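Local coordinates for Endonuclease/exonuclease/phosphatase (Beutenbergia cavernae DSM 12333, PDB 4RUW), which belongs to the endonuclease/exonuclease/phosphatase family, pairing a DNase I-like domain that holds a zinc ion with a C-terminal immunoglobulin-like domain, at residues M254-A259 against T339-E344. Numbering follows the deposited sequence.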
loop_
_atom_site.group_PDB
_atom_site.type_symbol
_atom_site.label_atom_id
_atom_site.label_comp_id
_atom_site.label_asym_id
_atom_site.label_seq_id
_atom_site.Cartn_x
_atom_site.Cartn_y
_atom_site.Cartn_z
HETATM N N MSE A 254 -6.510 8.380 -7.775
HETATM C CA MSE A 254 -6.205 8.025 -6.399
HETATM C C MSE A 254 -4.708 7.816 -6.181
HETATM O O MSE A 254 -4.158 8.237 -5.161
HETATM C CB MSE A 254 -7.016 6.798 -5.975
HETATM C CG MSE A 254 -8.476 7.139 -5.658
HETATM SE SE MSE A 254 -9.520 5.683 -4.892
HETATM C CE MSE A 254 -10.201 4.905 -6.552
ATOM N N GLN A 255 -4.043 7.162 -7.130
ATOM C CA GLN A 255 -2.605 6.960 -6.987
ATOM C C GLN A 255 -1.839 8.285 -7.011
ATOM O O GLN A 255 -0.832 8.431 -6.316
ATOM C CB GLN A 255 -2.078 5.981 -8.039
ATOM C CG GLN A 255 -2.684 4.587 -7.919
ATOM C CD GLN A 255 -2.054 3.738 -6.823
ATOM O OE1 GLN A 255 -0.943 4.012 -6.362
ATOM N NE2 GLN A 255 -2.752 2.673 -6.428
ATOM N N SER A 256 -2.312 9.260 -7.784
ATOM C CA SER A 256 -1.666 10.565 -7.794
ATOM C C SER A 256 -1.766 11.220 -6.415
ATOM O O SER A 256 -0.820 11.853 -5.969
ATOM C CB SER A 256 -2.233 11.477 -8.891
ATOM O OG SER A 256 -3.498 12.036 -8.561
ATOM N N TRP A 257 -2.892 11.044 -5.731
ATOM C CA TRP A 257 -3.051 11.606 -4.388
ATOM C C TRP A 257 -2.066 10.979 -3.413
ATOM O O TRP A 257 -1.486 11.654 -2.565
ATOM C CB TRP A 257 -4.453 11.357 -3.850
ATOM C CG TRP A 257 -5.567 12.009 -4.584
ATOM C CD1 TRP A 257 -5.485 12.984 -5.532
ATOM C CD2 TRP A 257 -6.956 11.711 -4.430
ATOM N NE1 TRP A 257 -6.750 13.320 -5.971
ATOM C CE2 TRP A 257 -7.666 12.552 -5.306
ATOM C CE3 TRP A 257 -7.669 10.825 -3.617
ATOM C CZ2 TRP A 257 -9.057 12.524 -5.399
ATOM C CZ3 TRP A 257 -9.050 10.802 -3.709
ATOM C CH2 TRP A 257 -9.728 11.640 -4.596
ATOM N N ILE A 258 -1.890 9.669 -3.512
ATOM C CA ILE A 258 -0.980 8.972 -2.611
ATOM C C ILE A 258 0.455 9.460 -2.839
ATOM O O ILE A 258 1.190 9.758 -1.890
ATOM C CB ILE A 258 -1.068 7.438 -2.790
ATOM C CG1 ILE A 258 -2.487 6.937 -2.492
ATOM C CG2 ILE A 258 -0.072 6.747 -1.894
ATOM C CD1 ILE A 258 -2.734 5.485 -2.907
ATOM N N ALA A 259 0.847 9.562 -4.105
ATOM C CA ALA A 259 2.188 10.018 -4.435
ATOM C C ALA A 259 2.411 11.460 -3.971
ATOM O O ALA A 259 3.479 11.787 -3.454
ATOM C CB ALA A 259 2.438 9.883 -5.927
ATOM N N THR A 339 7.152 15.737 -4.517
ATOM C CA THR A 339 6.557 15.012 -5.627
ATOM C C THR A 339 6.137 15.994 -6.703
ATOM O O THR A 339 5.526 17.023 -6.412
ATOM C CB THR A 339 5.309 14.257 -5.171
ATOM O OG1 THR A 339 5.686 13.292 -4.189
ATOM C CG2 THR A 339 4.633 13.548 -6.343
ATOM N N VAL A 340 6.495 15.689 -7.945
ATOM C CA VAL A 340 5.956 16.417 -9.081
ATOM C C VAL A 340 5.235 15.398 -9.962
ATOM O O VAL A 340 5.829 14.414 -10.406
ATOM C CB VAL A 340 7.051 17.168 -9.870
ATOM C CG1 VAL A 340 6.428 17.930 -11.025
ATOM C CG2 VAL A 340 7.807 18.119 -8.944
ATOM N N LEU A 341 3.939 15.604 -10.165
ATOM C CA LEU A 341 3.142 14.699 -10.983
ATOM C C LEU A 341 3.438 14.923 -12.455
ATOM O O LEU A 341 3.838 16.018 -12.853
ATOM C CB LEU A 341 1.654 14.899 -10.716
ATOM C CG LEU A 341 1.188 14.650 -9.281
ATOM C CD1 LEU A 341 -0.285 14.972 -9.161
ATOM C CD2 LEU A 341 1.450 13.208 -8.886
ATOM N N ALA A 342 3.229 13.880 -13.251
ATOM C CA ALA A 342 3.513 13.925 -14.680
ATOM C C ALA A 342 2.243 13.837 -15.510
ATOM O O ALA A 342 1.269 13.191 -15.110
ATOM C CB ALA A 342 4.460 12.789 -15.056
ATOM N N GLY A 343 2.262 14.473 -16.677
ATOM C CA GLY A 343 1.123 14.470 -17.578
ATOM C C GLY A 343 0.305 15.738 -17.453
ATOM O O GLY A 343 0.391 16.447 -16.454
ATOM N N GLU A 344 -0.495 16.024 -18.457
ATOM C CA GLU A 344 -1.233 17.279 -18.487
ATOM C C GLU A 344 -2.129 17.508 -17.292
ATOM O O GLU A 344 -2.260 18.595 -16.835
ATOM C CB GLU A 344 -2.018 17.406 -19.783
ATOM C CG GLU A 344 -2.967 16.290 -20.122
ATOM C CD GLU A 344 -3.543 16.416 -21.542
ATOM O OE1 GLU A 344 -3.358 17.456 -22.163
ATOM O OE2 GLU A 344 -4.198 15.479 -22.003
#
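Ala259 and Ser256 of helix 251-260 meet Thr339 and Leu341 of strand 334-342 in a small, largely buried helix-to-strand contact where the DNase I-like part of the chain packs against its immunoglobulin-like part. It offers a compact example of how a helix and a strand from two domains can meet through a hydrogen bond set beside a nonpolar patch. The bond runs from Thr339 OG1 to the carbonyl O of Ala259, at 2.8 Å. The C=O...OG1 angle is 136°, and the hydroxyl sits 41° out of the carbonyl plane, above it rather than on a lone pair. Gln352 NE2, from the neighbouring strand 349-356, also donates to this oxygen, so the immunoglobulin-like side grips a carbonyl near the C-terminal end of the helix twice. In Thr339, OG1 lies beside the backbone N (chi1 -62°), and CG2 still comes within 3.6 Å of Ala259 O, so both branches of the threonine border the same carbonyl.

Two residues along the strand, Leu341 makes the nonpolar half of the contact with both of its methyls. Its CD1 rests 4.0 Å from Ser256 CB, while CD2 lies 3.9 Å from Ser256 O. The serine thus presents its methylene to the leucine; its OG is hydrogen-bonded to Leu253 O, back along its own helix. Trp350 extends the nonpolar surface, touching both Ala259 and Leu341.

As alternate residues of a beta strand, Thr339 and Leu341 both point toward the helix, which packs on the edge strand of a four-stranded antiparallel sheet, one half of the immunoglobulin-like beta sandwich.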